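Local coordinates for glycosyltransferase (Streptomyces halstedii, PDB 3WAG), which belongs to the GT-B class of glycosyltransferases, with two Rossmann-like domains, and holds thymidine-5'-diphosphate in this model, at residues B[317-322]-B[336-341]; B[356-361]-B[387-392]. All blocks are in the same frame, centred on the assembly; numbering follows the deposited sequence.

Interaction 1: B[317-322]-B[336-341]. With TYD (thymidine-5'-diphosphate), chain F.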
loop_
_atom_site.group_PDB
_atom_site.type_symbol
_atom_site.label_atom_id
_atom_site.label_comp_id
_atom_site.label_asym_id
_atom_site.label_seq_id
_atom_site.Cartn_x
_atom_site.Cartn_y
_atom_site.Cartn_z
ATOM N N ILE B 317 -9.841 12.340 -22.209
ATOM C CA ILE B 317 -10.600 12.318 -20.947
ATOM C C ILE B 317 -11.193 13.717 -20.737
ATOM O O ILE B 317 -10.511 14.730 -20.889
ATOM C CB ILE B 317 -9.782 11.856 -19.702
ATOM C CG1 ILE B 317 -10.654 11.976 -18.447
ATOM C CG2 ILE B 317 -8.507 12.656 -19.539
ATOM C CD1 ILE B 317 -10.094 11.130 -17.305
ATOM N N VAL B 318 -12.475 13.734 -20.434
ATOM C CA VAL B 318 -13.205 14.974 -20.180
ATOM C C VAL B 318 -13.373 15.038 -18.666
ATOM O O VAL B 318 -13.964 14.117 -18.090
ATOM C CB VAL B 318 -14.570 14.960 -20.935
ATOM C CG1 VAL B 318 -15.213 16.351 -20.914
ATOM C CG2 VAL B 318 -14.368 14.546 -22.391
ATOM N N HIS B 319 -12.816 16.072 -18.019
ATOM C CA HIS B 319 -12.890 16.178 -16.542
ATOM C C HIS B 319 -12.763 17.615 -16.066
ATOM O O HIS B 319 -12.594 18.532 -16.878
ATOM C CB HIS B 319 -11.864 15.267 -15.883
ATOM C CG HIS B 319 -10.441 15.768 -16.020
ATOM N ND1 HIS B 319 -9.700 15.591 -17.146
ATOM C CD2 HIS B 319 -9.652 16.475 -15.152
ATOM C CE1 HIS B 319 -8.490 16.132 -16.972
ATOM N NE2 HIS B 319 -8.463 16.694 -15.771
ATOM N N HIS B 320 -12.890 17.805 -14.750
ATOM C CA HIS B 320 -13.000 19.096 -14.065
ATOM C C HIS B 320 -11.687 19.739 -13.717
ATOM O O HIS B 320 -11.676 20.806 -13.104
ATOM C CB HIS B 320 -13.667 18.834 -12.740
ATOM C CG HIS B 320 -13.069 17.658 -12.019
ATOM N ND1 HIS B 320 -13.438 16.371 -12.274
ATOM C CD2 HIS B 320 -12.042 17.595 -11.077
ATOM C CE1 HIS B 320 -12.713 15.550 -11.491
ATOM N NE2 HIS B 320 -11.836 16.299 -10.788
ATOM N N GLY B 321 -10.572 19.096 -14.062
ATOM C CA GLY B 321 -9.231 19.720 -13.918
ATOM C C GLY B 321 -8.490 19.468 -12.595
ATOM O O GLY B 321 -7.437 20.029 -12.396
ATOM N N GLY B 322 -9.059 18.648 -11.703
ATOM C CA GLY B 322 -8.444 18.279 -10.442
ATOM C C GLY B 322 -7.130 17.489 -10.588
ATOM O O GLY B 322 -6.856 16.846 -11.616
ATOM N N GLN B 336 -6.802 15.867 -22.980
ATOM C CA GLN B 336 -7.809 16.279 -22.014
ATOM C C GLN B 336 -8.859 17.293 -22.550
ATOM O O GLN B 336 -8.521 18.230 -23.274
ATOM C CB GLN B 336 -7.114 16.838 -20.733
ATOM C CG GLN B 336 -6.214 15.821 -19.991
ATOM C CD GLN B 336 -5.456 16.526 -18.893
ATOM O OE1 GLN B 336 -6.009 16.762 -17.857
ATOM N NE2 GLN B 336 -4.205 16.939 -19.155
ATOM N N LEU B 337 -10.121 17.131 -22.154
ATOM C CA LEU B 337 -11.001 18.268 -22.212
ATOM C C LEU B 337 -11.369 18.670 -20.798
ATOM O O LEU B 337 -11.974 17.891 -20.068
ATOM C CB LEU B 337 -12.205 18.002 -23.168
ATOM C CG LEU B 337 -13.569 18.704 -23.102
ATOM C CD1 LEU B 337 -13.474 20.188 -22.851
ATOM C CD2 LEU B 337 -14.399 18.366 -24.363
ATOM N N ILE B 338 -10.969 19.874 -20.403
ATOM C CA ILE B 338 -11.111 20.350 -19.027
ATOM C C ILE B 338 -12.214 21.376 -18.963
ATOM O O ILE B 338 -12.250 22.339 -19.758
ATOM C CB ILE B 338 -9.782 20.950 -18.498
ATOM C CG1 ILE B 338 -8.663 19.905 -18.557
ATOM C CG2 ILE B 338 -9.914 21.421 -17.037
ATOM C CD1 ILE B 338 -7.261 20.442 -18.762
ATOM N N VAL B 339 -13.128 21.171 -18.033
ATOM C CA VAL B 339 -14.111 22.182 -17.687
ATOM C C VAL B 339 -13.757 22.594 -16.241
ATOM O O VAL B 339 -14.249 21.990 -15.315
ATOM C CB VAL B 339 -15.566 21.596 -17.744
ATOM C CG1 VAL B 339 -16.605 22.655 -17.340
ATOM C CG2 VAL B 339 -15.920 21.025 -19.131
ATOM N N PRO B 340 -12.893 23.603 -16.048
ATOM C CA PRO B 340 -12.329 23.845 -14.700
ATOM C C PRO B 340 -13.317 24.138 -13.600
ATOM O O PRO B 340 -14.162 25.015 -13.710
ATOM C CB PRO B 340 -11.427 25.045 -14.898
ATOM C CG PRO B 340 -11.030 24.941 -16.345
ATOM C CD PRO B 340 -12.241 24.445 -17.064
ATOM N N ASN B 341 -13.194 23.399 -12.514
ATOM C CA ASN B 341 -13.815 23.841 -11.306
ATOM C C ASN B 341 -12.896 24.948 -10.711
ATOM O O ASN B 341 -11.896 25.278 -11.293
ATOM C CB ASN B 341 -14.034 22.671 -10.378
ATOM C CG ASN B 341 -15.044 22.989 -9.292
ATOM O OD1 ASN B 341 -15.590 22.081 -8.671
ATOM N ND2 ASN B 341 -15.299 24.286 -9.049
HETATM P PA TYD F . -10.966 12.839 -6.969
HETATM O O1A TYD F . -12.350 12.849 -7.636
HETATM O O2A TYD F . -10.610 13.734 -5.788
HETATM O O3A TYD F . -9.996 13.257 -8.230
HETATM P PB TYD F . -9.276 14.708 -8.478
HETATM O O1B TYD F . -10.251 15.793 -7.996
HETATM O O2B TYD F . -8.948 14.656 -10.001
HETATM O O3B TYD F . -8.089 14.665 -7.477
HETATM O "O5'" TYD F . -10.612 11.305 -6.496
HETATM C "C5'" TYD F . -9.298 10.768 -6.184
HETATM C "C4'" TYD F . -8.702 9.932 -7.352
HETATM O "O4'" TYD F . -9.602 8.912 -7.840
HETATM C "C3'" TYD F . -8.283 10.714 -8.615
HETATM O "O3'" TYD F . -6.919 10.368 -8.906
HETATM C "C2'" TYD F . -9.160 10.209 -9.753
HETATM C "C1'" TYD F . -9.521 8.790 -9.269
HETATM N N1 TYD F . -10.785 8.352 -9.858
HETATM C C2 TYD F . -10.853 7.174 -10.648
HETATM O O2 TYD F . -9.847 6.446 -10.851
HETATM N N3 TYD F . -12.036 6.813 -11.223
HETATM C C4 TYD F . -13.174 7.533 -11.078
HETATM O O4 TYD F . -14.218 7.115 -11.628
HETATM C C5 TYD F . -13.133 8.766 -10.244
HETATM C C5M TYD F . -14.335 9.647 -9.994
HETATM C C6 TYD F . -11.898 9.103 -9.668
#

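Interaction 2: B[356-361]-B[387-392]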
loop_
_atom_site.group_PDB
_atom_site.type_symbol
_atom_site.label_atom_id
_atom_site.label_comp_id
_atom_site.label_asym_id
_atom_site.label_seq_id
_atom_site.Cartn_x
_atom_site.Cartn_y
_atom_site.Cartn_z
ATOM N N ARG B 356 0.161 24.040 -24.228
ATOM C CA ARG B 356 1.125 23.036 -24.690
ATOM C C ARG B 356 0.490 22.208 -25.811
ATOM O O ARG B 356 1.109 21.378 -26.456
ATOM C CB ARG B 356 1.609 22.209 -23.492
ATOM C CG ARG B 356 2.439 23.086 -22.547
ATOM C CD ARG B 356 3.661 22.397 -21.980
ATOM N NE ARG B 356 4.210 21.364 -22.861
ATOM C CZ ARG B 356 5.208 20.555 -22.506
ATOM N NH1 ARG B 356 5.727 20.665 -21.306
ATOM N NH2 ARG B 356 5.698 19.641 -23.337
ATOM N N GLY B 357 -0.786 22.439 -26.031
ATOM C CA GLY B 357 -1.492 21.720 -27.072
ATOM C C GLY B 357 -2.104 20.414 -26.662
ATOM O O GLY B 357 -2.584 19.696 -27.536
ATOM N N ALA B 358 -2.096 20.093 -25.357
ATOM C CA ALA B 358 -2.486 18.742 -24.855
ATOM C C ALA B 358 -3.930 18.676 -24.416
ATOM O O ALA B 358 -4.444 17.588 -24.127
ATOM C CB ALA B 358 -1.565 18.287 -23.716
ATOM N N ALA B 359 -4.593 19.834 -24.432
ATOM C CA ALA B 359 -5.945 19.946 -23.956
ATOM C C ALA B 359 -6.731 21.064 -24.662
ATOM O O ALA B 359 -6.160 22.048 -25.082
ATOM C CB ALA B 359 -5.924 20.248 -22.463
ATOM N N LEU B 360 -8.056 20.924 -24.672
ATOM C CA LEU B 360 -8.992 22.018 -24.975
ATOM C C LEU B 360 -9.780 22.354 -23.708
ATOM O O LEU B 360 -10.075 21.455 -22.919
ATOM C CB LEU B 360 -9.930 21.632 -26.142
ATOM C CG LEU B 360 -9.154 21.390 -27.455
ATOM C CD1 LEU B 360 -10.127 20.845 -28.488
ATOM C CD2 LEU B 360 -8.440 22.670 -27.928
ATOM N N VAL B 361 -10.089 23.638 -23.510
ATOM C CA VAL B 361 -10.780 24.138 -22.304
ATOM C C VAL B 361 -12.141 24.804 -22.607
ATOM O O VAL B 361 -12.280 25.595 -23.539
ATOM C CB VAL B 361 -9.879 25.151 -21.492
ATOM C CG1 VAL B 361 -10.605 25.645 -20.238
ATOM C CG2 VAL B 361 -8.520 24.529 -21.133
ATOM N N ALA B 387 0.002 13.878 -29.687
ATOM C CA ALA B 387 1.415 14.217 -29.736
ATOM C C ALA B 387 1.821 15.084 -28.541
ATOM O O ALA B 387 2.798 14.801 -27.857
ATOM C CB ALA B 387 1.770 14.901 -31.054
ATOM N N ALA B 388 1.064 16.138 -28.284
ATOM C CA ALA B 388 1.323 17.021 -27.136
ATOM C C ALA B 388 1.209 16.333 -25.731
ATOM O O ALA B 388 2.081 16.522 -24.852
ATOM C CB ALA B 388 0.384 18.215 -27.206
ATOM N N ALA B 389 0.154 15.543 -25.532
ATOM C CA ALA B 389 0.029 14.691 -24.329
ATOM C C ALA B 389 1.200 13.711 -24.172
ATOM O O ALA B 389 1.679 13.476 -23.056
ATOM C CB ALA B 389 -1.315 13.938 -24.310
ATOM N N GLU B 390 1.612 13.087 -25.268
ATOM C CA GLU B 390 2.786 12.199 -25.262
ATOM C C GLU B 390 4.071 12.893 -24.814
ATOM O O GLU B 390 4.855 12.360 -24.031
ATOM C CB GLU B 390 3.015 11.599 -26.655
ATOM C CG GLU B 390 1.869 10.782 -27.164
ATOM C CD GLU B 390 1.853 9.414 -26.595
ATOM O OE1 GLU B 390 2.220 8.507 -27.369
ATOM O OE2 GLU B 390 1.471 9.247 -25.404
ATOM N N GLN B 391 4.272 14.098 -25.308
ATOM C CA GLN B 391 5.472 14.846 -25.008
ATOM C C GLN B 391 5.474 15.167 -23.495
ATOM O O GLN B 391 6.519 15.065 -22.813
ATOM C CB GLN B 391 5.518 16.131 -25.879
ATOM C CG GLN B 391 6.627 17.116 -25.520
ATOM C CD GLN B 391 7.992 16.424 -25.493
ATOM O OE1 GLN B 391 8.225 15.445 -26.233
ATOM N NE2 GLN B 391 8.893 16.903 -24.634
ATOM N N ILE B 392 4.315 15.599 -22.999
ATOM C CA ILE B 392 4.102 15.852 -21.564
ATOM C C ILE B 392 4.372 14.594 -20.697
ATOM O O ILE B 392 5.040 14.687 -19.655
ATOM C CB ILE B 392 2.685 16.455 -21.306
ATOM C CG1 ILE B 392 2.694 17.949 -21.703
ATOM C CG2 ILE B 392 2.339 16.423 -19.827
ATOM C CD1 ILE B 392 1.330 18.589 -21.698
#

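Interaction 1: B[317-322]-B[336-341]
Val318 and Leu337 pair at the centre of two parallel strands, 317-319 and 336-338. These strands bound a right-handed beta-alpha-beta unit of the C-terminal Rossmann-like domain, with helix 323-331 between them. The backbone ladder runs from Leu337 N to Ile317 O, then from His319 N to Leu337 O (2.9 Å), then from Val339 N to His319 O. Past the strand ends, Asn341 N reaches His320 O at 3.1 Å and keeps the two loops side by side. Val318 and Leu337 point the same way, and Val318 CG1 lies 3.6 Å from Leu337 CG. Helix 369-381 packs on Leu337 on this face. The other face carries Ile317, His319, Gln336 and Ile338, and meets helices 323-331 and 346-356. Gly321 has a positive phi (92°), a turn that suits glycine. Its CA sits 3.6 Å from Ile338 CG2.

The His320 side chain leaves the strand ends for the nucleotide. Its CB rests 4.1 Å from Val339 O. CG lies between the backbone N and the carbonyl carbon (chi1 47°), and from there the ring extends to the diphosphate. ND1 makes a weak hydrogen bond to Thr251 O, which may help to hold the ring's rotation. The NE2 edge of the ring faces the beta-phosphate of thymidine-5'-diphosphate, with PB in the ring plane. Gly324 N and Thr325 OG1, in the helix that follows, also bond the ligand. At the tip, His320 NE2 donates to TYD O1B at 3.3 Å and, weakly, to TYD O2B at 3.4 Å.

Interaction 2: B[356-361]-B[387-392]
Ala358 and Arg356 press against one side of helix 384-397, at the turn that leads into edge strand 359-361. Ala358 CB is central. It meets Ile392 CD1 at 3.5 Å and Ala388 CB at 4.0 Å, and it lies close to the helix backbone at Ala389 N. Ala388 CB in turn sits beside two carbonyl oxygens, 3.3 Å from Arg356 O and 3.3 Å from Gly357 O. The small alanine side chains let the turn come close to the helix. The CA atoms of Ala358 and Ala388 are 4.8 Å apart.

The Arg356 side chain reaches over Ile392. CG is anti to the carbonyl carbon (chi1 -67°), and the chain then bends twice, which lays the guanidinium flat on the isoleucine. Ile392 CG1 stands over the centre of one face, 3.7 Å from Arg356 CZ. Gln391 CG comes to the guanidinium edge, near its plane, 3.5 Å from Arg356 NH2.

Further out, Glu395, beyond the two segments on the same helix, takes both polar ends. Glu395 OE2 forms a salt bridge with Arg356 NH2 and accepts a hydrogen bond from Gln391 NE2. Trp212 makes a cation-pi contact with Arg356 and also touches Ile392. On the turn side, a Schellman motif at Gly357 ends helix 346-356; the carbonyls of Arg356 and Gly357 beside Ala388 belong to this turn.

No hydrogen bond joins the two segments directly. Their contact is apolar around Ala358 and Ile392, and it is bordered by a guanidinium whose charge is met by Glu395. That pairing probably favours the flat pose of the arginine over the aliphatic chain.

How the interactions relate
From the N terminus, strand 314-319 leads through helix 323-331 to strand 336-338, and interaction 1 closes this short crossover. The chain then runs through helix 346-356 into the turn at 356-358. Interaction 2 closes a second, longer loop when helix 384-397 returns to that turn, after helix 369-381. The two loops follow in series, neither nested nor crossed. They meet in the parallel sheet, where strand 359-361 lies beside strand 336-338. Gln336 O and Leu360 N, and Ile338 N and Leu360 O, are probably hydrogen-bonded, at 3.1 Å each. The loop after strand 314-319 brings interaction 1 to the nucleotide, while interaction 2 joins the sheet edge to a late helix.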